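Local coordinates for telomerase reverse transcriptase (Takifugu rubripes, PDB 4LMO), which elongates telomeres as the reverse transcriptase of telomerase, copying a template in the enzyme's RNA component, and is represented here by its RNA-binding domain, at residues L25-K30 / L53-L58; I46-G51 / L201-A206; S111-H116 / A242-L247; G215-C220 / I233-Q238. All blocks are in the same frame, centred on the assembly; numbering follows the deposited sequence.

Interaction 1: residues L25-K30 / L53-L58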
# COMPACT_ATOMS: atom_id res chain seq x y z
N LEU A 25 -2.13 -7.40 0.00
CA LEU A 25 -1.49 -8.39 0.86
C LEU A 25 -2.47 -9.31 1.59
O LEU A 25 -2.07 -10.30 2.21
CB LEU A 25 -0.54 -7.71 1.86
CG LEU A 25 0.67 -6.92 1.34
CD1 LEU A 25 1.50 -6.41 2.51
CD2 LEU A 25 1.52 -7.75 0.39
N ASN A 26 -3.77 -9.00 1.50
CA ASN A 26 -4.82 -9.85 2.05
C ASN A 26 -5.43 -10.78 1.00
O ASN A 26 -6.28 -11.61 1.32
CB ASN A 26 -5.91 -9.01 2.71
CG ASN A 26 -5.48 -8.42 4.04
OD1 ASN A 26 -4.55 -8.92 4.69
ND2 ASN A 26 -6.14 -7.35 4.46
N ARG A 27 -4.99 -10.62 -0.25
CA ARG A 27 -5.48 -11.46 -1.34
C ARG A 27 -4.82 -12.83 -1.31
O ARG A 27 -3.69 -12.99 -0.86
CB ARG A 27 -5.26 -10.79 -2.69
CG ARG A 27 -6.34 -9.79 -3.06
CD ARG A 27 -5.90 -8.86 -4.18
NE ARG A 27 -5.93 -9.51 -5.50
CZ ARG A 27 -5.50 -8.93 -6.62
NH1 ARG A 27 -5.01 -7.70 -6.60
NH2 ARG A 27 -5.57 -9.60 -7.77
N LYS A 28 -5.56 -13.83 -1.80
CA LYS A 28 -5.08 -15.20 -1.84
C LYS A 28 -4.60 -15.58 -3.24
O LYS A 28 -5.13 -15.08 -4.23
CB LYS A 28 -6.18 -16.16 -1.37
CG LYS A 28 -6.51 -16.04 0.11
CD LYS A 28 -7.44 -17.15 0.57
CE LYS A 28 -7.45 -17.26 2.09
NZ LYS A 28 -8.33 -18.36 2.57
N LYS A 29 -3.59 -16.44 -3.30
CA LYS A 29 -3.14 -16.99 -4.58
C LYS A 29 -4.08 -18.11 -5.02
O LYS A 29 -4.48 -18.95 -4.21
CB LYS A 29 -1.70 -17.50 -4.48
CG LYS A 29 -1.21 -18.21 -5.74
CD LYS A 29 0.30 -18.38 -5.76
CE LYS A 29 0.73 -19.39 -6.81
NZ LYS A 29 0.38 -19.00 -8.20
N LYS A 30 -4.42 -18.10 -6.30
CA LYS A 30 -5.29 -19.12 -6.87
C LYS A 30 -4.49 -20.38 -7.25
O LYS A 30 -3.62 -20.33 -8.11
CB LYS A 30 -6.05 -18.57 -8.08
CG LYS A 30 -7.03 -19.56 -8.69
CD LYS A 30 -8.16 -18.86 -9.42
CE LYS A 30 -9.26 -19.84 -9.80
NZ LYS A 30 -9.84 -20.53 -8.62
N LEU A 53 -0.56 -10.33 -11.17
CA LEU A 53 -1.29 -11.41 -11.85
C LEU A 53 -0.75 -12.80 -11.52
O LEU A 53 -1.36 -13.81 -11.88
CB LEU A 53 -1.35 -11.18 -13.36
CG LEU A 53 -2.14 -9.94 -13.83
CD1 LEU A 53 -1.91 -9.68 -15.31
CD2 LEU A 53 -3.63 -10.08 -13.52
N TYR A 54 0.40 -12.83 -10.84
CA TYR A 54 0.94 -14.07 -10.29
C TYR A 54 -0.09 -14.74 -9.38
O TYR A 54 -0.17 -15.97 -9.33
CB TYR A 54 2.24 -13.78 -9.52
CG TYR A 54 2.76 -14.95 -8.72
CD1 TYR A 54 3.48 -15.97 -9.33
CD2 TYR A 54 2.52 -15.04 -7.35
CE1 TYR A 54 3.96 -17.05 -8.60
CE2 TYR A 54 2.99 -16.11 -6.61
CZ TYR A 54 3.70 -17.11 -7.24
OH TYR A 54 4.17 -18.17 -6.50
N LEU A 55 -0.89 -13.93 -8.69
CA LEU A 55 -1.97 -14.42 -7.83
C LEU A 55 -3.07 -15.13 -8.62
O LEU A 55 -3.82 -15.94 -8.07
CB LEU A 55 -2.57 -13.27 -7.02
CG LEU A 55 -1.69 -12.62 -5.94
CD1 LEU A 55 -2.32 -11.36 -5.38
CD2 LEU A 55 -1.39 -13.61 -4.83
N ASN A 56 -3.16 -14.83 -9.91
CA ASN A 56 -4.19 -15.40 -10.78
C ASN A 56 -3.67 -16.51 -11.70
O ASN A 56 -4.42 -17.02 -12.54
CB ASN A 56 -4.85 -14.29 -11.59
CG ASN A 56 -5.58 -13.29 -10.71
OD1 ASN A 56 -6.60 -13.62 -10.09
ND2 ASN A 56 -5.07 -12.07 -10.65
N GLY A 57 -2.41 -16.88 -11.52
CA GLY A 57 -1.83 -18.01 -12.24
C GLY A 57 -0.78 -17.67 -13.28
O GLY A 57 -0.28 -18.56 -13.96
N LEU A 58 -0.44 -16.39 -13.42
CA LEU A 58 0.56 -15.97 -14.41
C LEU A 58 1.94 -16.50 -14.04
O LEU A 58 2.41 -16.33 -12.91
CB LEU A 58 0.58 -14.45 -14.57
CG LEU A 58 1.42 -13.87 -15.72
CD1 LEU A 58 0.88 -14.27 -17.09
CD2 LEU A 58 1.48 -12.35 -15.59
O HOH W 1 1.40 -18.09 -10.77
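The ring of Y54 carries the ammonium end of K29 over one face, a cation-pi contact in which NZ sits 4.1 Å from the ring centroid and 17° off the normal. The other flat group, the guanidinium of R27, has L55 CD1 over one face, displaced toward the rim, with N56 ND2 at its edge 3.8 Å from R27 NH2. This is where strand 29-30 of a small β-hairpin, whose second strand is 35-36, lies against the 3-10 turn that follows helix 40-48. K29 reaches the ring with CG anti to its backbone N (chi1 175°). Its aliphatic part crosses on the same side of the ring near the rim, CD coming 3.6 Å from Y54 CE2, and a bend at the last torsion turns NZ back over the face. From there NZ also makes a weak, 3.3 Å hydrogen bond to the backbone O of Y54. The ring itself is held at its far end, where Y54 OH bonds to D42 on helix 40-48.

L55 is the hydrophobic centre, its two methyls straddling the chain: CD1 goes to R27, and CD2 lies 3.9 Å from K29 CB. Its other neighbours include I46 of helix 40-48 and I38. The backbones are joined by K30 N giving a 2.9 Å hydrogen bond to L55 O, nearly straight at 168°. A water completes the link, accepting from K29 NZ while donating to Y54 O and, at 2.9 Å, to L58 O.

Interaction 2: residues I46-G51 / L201-A206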
# COMPACT_ATOMS: atom_id res chain seq x y z
N ILE A 46 5.38 -11.23 -7.00
CA ILE A 46 4.53 -10.06 -7.24
C ILE A 46 5.36 -8.79 -7.42
O ILE A 46 5.06 -7.97 -8.29
CB ILE A 46 3.50 -9.87 -6.11
CG1 ILE A 46 2.60 -11.11 -5.99
CG2 ILE A 46 2.66 -8.61 -6.33
CD1 ILE A 46 1.81 -11.19 -4.70
N VAL A 47 6.41 -8.65 -6.62
CA VAL A 47 7.23 -7.43 -6.62
C VAL A 47 8.24 -7.39 -7.77
O VAL A 47 8.41 -6.35 -8.41
CB VAL A 47 7.93 -7.21 -5.26
CG1 VAL A 47 8.79 -5.95 -5.28
CG2 VAL A 47 6.91 -7.14 -4.14
N PHE A 48 8.89 -8.52 -8.05
CA PHE A 48 10.04 -8.53 -8.97
C PHE A 48 9.88 -9.30 -10.27
O PHE A 48 10.63 -9.05 -11.22
CB PHE A 48 11.29 -9.04 -8.24
CG PHE A 48 11.66 -8.24 -7.03
CD1 PHE A 48 12.15 -6.94 -7.15
CD2 PHE A 48 11.53 -8.79 -5.76
CE1 PHE A 48 12.49 -6.20 -6.02
CE2 PHE A 48 11.87 -8.06 -4.63
CZ PHE A 48 12.35 -6.76 -4.77
N PHE A 49 8.92 -10.22 -10.34
CA PHE A 49 8.81 -11.13 -11.48
C PHE A 49 7.51 -10.96 -12.27
O PHE A 49 7.43 -10.09 -13.15
CB PHE A 49 9.05 -12.58 -11.04
CG PHE A 49 10.44 -12.84 -10.51
CD1 PHE A 49 11.47 -13.25 -11.37
CD2 PHE A 49 10.74 -12.65 -9.16
CE1 PHE A 49 12.75 -13.48 -10.88
CE2 PHE A 49 12.02 -12.87 -8.67
CZ PHE A 49 13.02 -13.29 -9.54
N GLU A 50 6.50 -11.78 -11.97
CA GLU A 50 5.24 -11.76 -12.73
C GLU A 50 4.38 -10.52 -12.53
O GLU A 50 3.66 -10.11 -13.44
CB GLU A 50 4.41 -13.02 -12.44
CG GLU A 50 4.87 -14.26 -13.18
CD GLU A 50 5.92 -15.05 -12.42
OE1 GLU A 50 6.41 -14.57 -11.38
OE2 GLU A 50 6.26 -16.17 -12.87
N GLY A 51 4.45 -9.93 -11.34
CA GLY A 51 3.55 -8.84 -10.97
C GLY A 51 2.35 -9.37 -10.20
O GLY A 51 2.36 -10.51 -9.75
N LEU A 201 16.07 -2.50 -6.67
CA LEU A 201 15.61 -1.54 -5.67
C LEU A 201 14.54 -0.61 -6.22
O LEU A 201 13.62 -0.22 -5.50
CB LEU A 201 16.79 -0.73 -5.10
CG LEU A 201 16.48 0.26 -3.97
CD1 LEU A 201 16.10 -0.46 -2.68
CD2 LEU A 201 17.66 1.18 -3.73
N GLY A 202 14.67 -0.25 -7.50
CA GLY A 202 13.64 0.51 -8.19
C GLY A 202 12.31 -0.19 -8.12
O GLY A 202 11.31 0.39 -7.68
N GLN A 203 12.28 -1.46 -8.54
CA GLN A 203 11.07 -2.28 -8.49
C GLN A 203 10.42 -2.29 -7.11
O GLN A 203 9.21 -2.16 -6.99
CB GLN A 203 11.39 -3.73 -8.88
CG GLN A 203 11.51 -3.99 -10.37
CD GLN A 203 11.96 -5.41 -10.65
OE1 GLN A 203 13.05 -5.82 -10.26
NE2 GLN A 203 11.10 -6.18 -11.32
N PHE A 204 11.24 -2.44 -6.07
CA PHE A 204 10.75 -2.52 -4.70
C PHE A 204 10.20 -1.18 -4.20
O PHE A 204 9.08 -1.11 -3.72
CB PHE A 204 11.83 -3.07 -3.76
CG PHE A 204 11.47 -2.96 -2.29
CD1 PHE A 204 10.53 -3.80 -1.72
CD2 PHE A 204 12.10 -2.01 -1.49
CE1 PHE A 204 10.21 -3.70 -0.38
CE2 PHE A 204 11.78 -1.90 -0.15
CZ PHE A 204 10.83 -2.75 0.41
N LEU A 205 11.01 -0.13 -4.33
CA LEU A 205 10.59 1.21 -3.93
C LEU A 205 9.35 1.67 -4.70
O LEU A 205 8.45 2.28 -4.12
CB LEU A 205 11.75 2.21 -4.08
CG LEU A 205 12.56 2.60 -2.84
CD1 LEU A 205 12.87 1.43 -1.91
CD2 LEU A 205 13.85 3.31 -3.22
N ALA A 206 9.30 1.36 -5.99
CA ALA A 206 8.15 1.71 -6.83
C ALA A 206 6.91 0.90 -6.45
O ALA A 206 5.80 1.44 -6.44
CB ALA A 206 8.47 1.54 -8.31
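The F48 ring meets the side-chain amide of Q203 edge-on: the amide carbon CD lies in the ring plane, the two planes stand 71° apart, and OE1 comes within 3.4 Å of F48 CD1. This is a helix-to-helix contact in the RNA-binding domain, made where helix 40-48 runs out and rests on the middle of the long helix 191-220. V47, one residue before F48, puts its CG1 over the centre of one face of the same ring, and from that position CG1 reaches across to F204 CA at 4.0 Å. F48 CZ and CE1 approach F204 CB obliquely, CZ at 3.9 Å. The F204 ring itself turns away: with CG anti to the backbone N (chi1 170°), it swings off to stand edge-to-face with W180, leaving CB as the part that touches.

F48 also packs on W180 and meets the ring of F69, so two aromatic residues share its surroundings with V47 and Q203. F48 thus touches one residue from each of the two regions, 171-196 and 65-70, that by similarity contact the RNA template.

The single polar bond is made at the end of helix 40-48, just before F49 leaves helical geometry. Extended beyond CG, Q203 lays its aliphatic part along the F48 ring edge, CB lying 3.7 Å from F48 CD1. Its amide thereby reaches the backbone carbonyl, and Q203 NE2 donates to F48 O over 2.9 Å, bent at 140° and coming from well above the carbonyl plane.

Interaction 3: residues S111-H116 / A242-L247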
# COMPACT_ATOMS: atom_id res chain seq x y z
N SER A 111 -23.76 16.47 9.28
CA SER A 111 -22.95 16.10 10.44
C SER A 111 -21.63 15.42 10.04
O SER A 111 -20.61 15.60 10.70
CB SER A 111 -23.75 15.19 11.38
OG SER A 111 -22.95 14.68 12.43
N PHE A 112 -21.67 14.66 8.94
CA PHE A 112 -20.53 13.85 8.52
C PHE A 112 -19.69 14.47 7.41
O PHE A 112 -18.55 14.05 7.19
CB PHE A 112 -20.99 12.44 8.13
CG PHE A 112 -21.72 11.71 9.22
CD1 PHE A 112 -21.02 11.05 10.22
CD2 PHE A 112 -23.11 11.69 9.25
CE1 PHE A 112 -21.69 10.38 11.23
CE2 PHE A 112 -23.79 11.03 10.26
CZ PHE A 112 -23.08 10.37 11.25
N LEU A 113 -20.24 15.46 6.72
CA LEU A 113 -19.52 16.15 5.64
C LEU A 113 -18.16 16.75 6.06
O LEU A 113 -17.19 16.64 5.31
CB LEU A 113 -20.40 17.20 4.95
CG LEU A 113 -21.61 16.72 4.14
CD1 LEU A 113 -22.49 17.90 3.76
CD2 LEU A 113 -21.21 15.94 2.90
N PRO A 114 -18.08 17.38 7.26
CA PRO A 114 -16.78 17.90 7.69
C PRO A 114 -15.79 16.82 8.15
O PRO A 114 -14.61 17.12 8.34
CB PRO A 114 -17.14 18.81 8.88
CG PRO A 114 -18.61 19.01 8.81
CD PRO A 114 -19.15 17.75 8.21
N GLN A 115 -16.27 15.59 8.34
CA GLN A 115 -15.43 14.52 8.88
C GLN A 115 -14.60 13.82 7.81
O GLN A 115 -14.81 12.65 7.50
CB GLN A 115 -16.27 13.51 9.67
CG GLN A 115 -15.46 12.69 10.65
CD GLN A 115 -16.21 11.49 11.19
OE1 GLN A 115 -17.38 11.59 11.59
NE2 GLN A 115 -15.54 10.34 11.22
N HIS A 116 -13.65 14.57 7.24
CA HIS A 116 -12.70 14.02 6.28
C HIS A 116 -11.29 14.14 6.79
O HIS A 116 -11.03 14.88 7.74
CB HIS A 116 -12.86 14.70 4.92
CG HIS A 116 -12.79 16.21 4.98
ND1 HIS A 116 -11.69 16.90 4.66
CD2 HIS A 116 -13.75 17.15 5.35
CE1 HIS A 116 -11.92 18.22 4.80
NE2 HIS A 116 -13.19 18.37 5.23
N ALA A 242 -19.23 5.45 3.40
CA ALA A 242 -20.35 4.51 3.37
C ALA A 242 -21.59 5.06 4.09
O ALA A 242 -22.72 4.80 3.67
CB ALA A 242 -19.94 3.16 3.95
N LYS A 243 -21.37 5.82 5.16
CA LYS A 243 -22.44 6.50 5.89
C LYS A 243 -23.06 7.63 5.06
O LYS A 243 -24.28 7.79 5.04
CB LYS A 243 -21.93 7.03 7.23
CG LYS A 243 -23.02 7.55 8.17
CD LYS A 243 -23.32 6.59 9.32
CE LYS A 243 -24.30 5.49 8.93
NZ LYS A 243 -24.81 4.75 10.13
N LEU A 244 -22.22 8.42 4.39
CA LEU A 244 -22.69 9.52 3.54
C LEU A 244 -23.53 9.02 2.37
O LEU A 244 -24.57 9.61 2.06
CB LEU A 244 -21.52 10.36 3.03
CG LEU A 244 -20.81 11.33 3.99
CD1 LEU A 244 -19.51 11.82 3.37
CD2 LEU A 244 -21.70 12.51 4.37
N GLN A 245 -23.09 7.94 1.73
CA GLN A 245 -23.83 7.32 0.63
C GLN A 245 -25.20 6.82 1.09
O GLN A 245 -26.20 7.01 0.41
CB GLN A 245 -23.03 6.18 0.01
CG GLN A 245 -21.83 6.63 -0.82
CD GLN A 245 -22.23 7.48 -2.01
OE1 GLN A 245 -23.01 7.04 -2.86
NE2 GLN A 245 -21.70 8.69 -2.09
N ASP A 246 -25.22 6.18 2.26
CA ASP A 246 -26.43 5.62 2.84
C ASP A 246 -27.49 6.69 3.13
O ASP A 246 -28.65 6.55 2.73
CB ASP A 246 -26.10 4.84 4.12
CG ASP A 246 -27.32 4.15 4.71
OD1 ASP A 246 -28.06 3.48 3.95
OD2 ASP A 246 -27.53 4.26 5.93
N LEU A 247 -27.08 7.75 3.83
CA LEU A 247 -28.00 8.83 4.22
C LEU A 247 -28.45 9.68 3.03
O LEU A 247 -29.55 10.23 3.04
CB LEU A 247 -27.35 9.73 5.28
CG LEU A 247 -26.99 9.14 6.65
CD1 LEU A 247 -25.97 10.04 7.34
CD2 LEU A 247 -28.21 8.94 7.53
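A type I β-turn from F112 to Q115, at the end of the short, irregular helix 109-112, is packed against the C-terminal helix 238-251 of the RNA-binding domain. F112 carries most of the contact on its side. Its ring is covered on both faces: S111 OG stands over the centre of one, and K243 CG over the centre of the other, a CH-pi contact 4.1 Å from the centroid and 9° off the normal. K243 presents that methylene because CG lies anti to its backbone N (chi1 -170°), and the chain then bends twice beyond it. One turn further along the helix, L247 crosses F112 at about a right angle and brings CD1 to 3.8 Å from F112 CE2. At the root of the F112 side chain, L244 serves two residues with a single methyl, its CD2 lying 3.8 Å from F112 CB and equally far from L113 CD2. The turn itself is closed by Q115 N bonding to F112 O.

Around this patch, V240 of helix 238-251 continues the packing on F112, while A104 and A107 border it from the preceding loop. Strand 234-237 joins from beside it: Y236 touches L244 and hydrogen-bonds through its OH to L113 O.

Interaction 4: residues G215-C220 / I233-Q238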
# COMPACT_ATOMS: atom_id res chain seq x y z
N GLY A 215 -2.27 1.34 -2.25
CA GLY A 215 -3.19 0.27 -1.85
C GLY A 215 -3.94 0.60 -0.57
O GLY A 215 -5.16 0.45 -0.51
N LEU A 216 -3.21 1.06 0.43
CA LEU A 216 -3.80 1.44 1.71
C LEU A 216 -4.78 2.60 1.56
O LEU A 216 -5.87 2.58 2.13
CB LEU A 216 -2.70 1.81 2.71
CG LEU A 216 -1.71 0.69 3.07
CD1 LEU A 216 -0.52 1.25 3.83
CD2 LEU A 216 -2.40 -0.41 3.86
N VAL A 217 -4.38 3.60 0.78
CA VAL A 217 -5.21 4.76 0.50
C VAL A 217 -6.49 4.33 -0.22
O VAL A 217 -7.59 4.73 0.17
CB VAL A 217 -4.44 5.84 -0.28
CG1 VAL A 217 -5.32 7.04 -0.60
CG2 VAL A 217 -3.21 6.30 0.50
N ARG A 218 -6.34 3.50 -1.26
CA ARG A 218 -7.48 2.96 -2.01
C ARG A 218 -8.47 2.19 -1.15
O ARG A 218 -9.69 2.34 -1.31
CB ARG A 218 -7.00 2.06 -3.16
CG ARG A 218 -6.86 2.77 -4.50
CD ARG A 218 -6.46 1.81 -5.62
NE ARG A 218 -7.31 0.61 -5.68
CZ ARG A 218 -8.49 0.53 -6.30
NH1 ARG A 218 -9.00 1.58 -6.93
NH2 ARG A 218 -9.16 -0.61 -6.28
N ALA A 219 -7.96 1.36 -0.24
CA ALA A 219 -8.80 0.51 0.60
C ALA A 219 -9.49 1.27 1.73
O ALA A 219 -10.71 1.15 1.90
CB ALA A 219 -7.98 -0.65 1.15
N CYS A 220 -8.72 2.05 2.48
CA CYS A 220 -9.20 2.66 3.73
C CYS A 220 -9.93 3.99 3.56
O CYS A 220 -10.63 4.44 4.47
CB CYS A 220 -8.03 2.86 4.70
SG CYS A 220 -7.14 1.33 5.07
N ILE A 233 -9.44 18.23 -3.13
CA ILE A 233 -9.61 16.79 -2.94
C ILE A 233 -9.77 16.47 -1.45
O ILE A 233 -8.92 16.82 -0.64
CB ILE A 233 -8.42 15.99 -3.53
CG1 ILE A 233 -8.24 16.29 -5.02
CG2 ILE A 233 -8.58 14.49 -3.28
CD1 ILE A 233 -9.47 16.03 -5.88
N ARG A 234 -10.88 15.82 -1.11
CA ARG A 234 -11.16 15.40 0.26
C ARG A 234 -11.08 13.87 0.40
O ARG A 234 -11.68 13.14 -0.39
CB ARG A 234 -12.55 15.88 0.71
CG ARG A 234 -12.64 17.37 0.99
CD ARG A 234 -14.05 17.75 1.43
NE ARG A 234 -14.14 19.15 1.84
CZ ARG A 234 -15.25 19.72 2.33
NH1 ARG A 234 -16.36 19.01 2.49
NH2 ARG A 234 -15.23 21.00 2.67
N PHE A 235 -10.33 13.41 1.39
CA PHE A 235 -10.24 11.99 1.72
C PHE A 235 -11.17 11.65 2.88
O PHE A 235 -10.99 12.14 3.99
CB PHE A 235 -8.82 11.60 2.13
CG PHE A 235 -7.81 11.69 1.03
CD1 PHE A 235 -6.99 12.81 0.91
CD2 PHE A 235 -7.66 10.65 0.12
CE1 PHE A 235 -6.05 12.89 -0.10
CE2 PHE A 235 -6.72 10.72 -0.89
CZ PHE A 235 -5.91 11.84 -1.00
N TYR A 236 -12.17 10.80 2.62
CA TYR A 236 -13.02 10.29 3.70
C TYR A 236 -12.62 8.86 4.04
O TYR A 236 -12.43 8.04 3.15
CB TYR A 236 -14.49 10.32 3.29
CG TYR A 236 -15.11 11.70 3.23
CD1 TYR A 236 -15.78 12.23 4.33
CD2 TYR A 236 -15.05 12.46 2.07
CE1 TYR A 236 -16.35 13.49 4.28
CE2 TYR A 236 -15.62 13.73 2.00
CZ TYR A 236 -16.27 14.23 3.11
OH TYR A 236 -16.83 15.49 3.04
N ARG A 237 -12.50 8.57 5.34
CA ARG A 237 -12.43 7.19 5.80
C ARG A 237 -13.62 6.47 5.17
O ARG A 237 -14.75 6.98 5.21
CB ARG A 237 -12.54 7.12 7.33
CG ARG A 237 -11.34 7.66 8.10
CD ARG A 237 -10.31 6.58 8.38
NE ARG A 237 -10.89 5.40 9.02
CZ ARG A 237 -10.88 5.15 10.32
NH1 ARG A 237 -10.30 5.98 11.17
NH2 ARG A 237 -11.44 4.03 10.78
N GLN A 238 -13.38 5.29 4.59
CA GLN A 238 -14.42 4.61 3.81
C GLN A 238 -15.70 4.34 4.62
O GLN A 238 -16.78 4.27 4.05
CB GLN A 238 -13.88 3.33 3.14
CG GLN A 238 -14.41 2.01 3.69
CD GLN A 238 -13.51 1.39 4.72
OE1 GLN A 238 -12.30 1.60 4.72
NE2 GLN A 238 -14.09 0.59 5.61
O HOH W 2 -10.81 3.30 7.00
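V217 overlaps the F235 ring obliquely, its CG1 methyl 3.9 Å from F235 CE2, and V122 of helix 119-133 fills in against both. The setting is a β-hairpin, strands 221-224 and 234-237, that springs directly from the end of helix 191-220 and runs on into helix 238-251. The returning strand passes the helix with axes 9.0 Å apart at closest, inclined at 66°. V217 sends CG1 toward the strand because that branch is anti to its backbone N (chi1 178°).

Beyond this apolar touch, the link is backbone chemistry gathered on one oxygen. C220 O, in the last turn of the helix, accepts a 2.9 Å hydrogen bond from Q238 N at 163°, the donor standing above the carbonyl plane. R237 CA makes a CH...O contact with the same oxygen at 3.5 Å. R237 occupies the N-cap position of helix 238-251, so the end of one helix is joined to the start of the next. Its buried guanidinium reaches toward helix 88-93 and the loop after it, NH1 bonding to the backbone O of C96, itself disulfide-bonded to C117. A water bridges the two segments: it lies 2.8 Å from C220 O and accepts from R237 NE at 2.9 Å.

How the interactions relate
From the N terminus, interaction 1 closes a short loop, bringing 53-58 back to strand 29-30 around helix 40-48. Interaction 2 starts within that loop at 46-51 and crosses it, reaching 150 residues on to helix 191-220; the two touch where L55 and Y54 meet I46. Interaction 3 opens next, at 111-116, and crosses interaction 2, closing only at 242-247. Interaction 4 is a short closure lying wholly within its span. Interactions 2 and 4 share helix 191-220, on opposite sides of the chain's centre. Interactions 3 and 4 touch through Y236. Together they tie the N-terminal region to the long helix, and the end of that helix and the turn at 111-116 to the returning strand and the last helix.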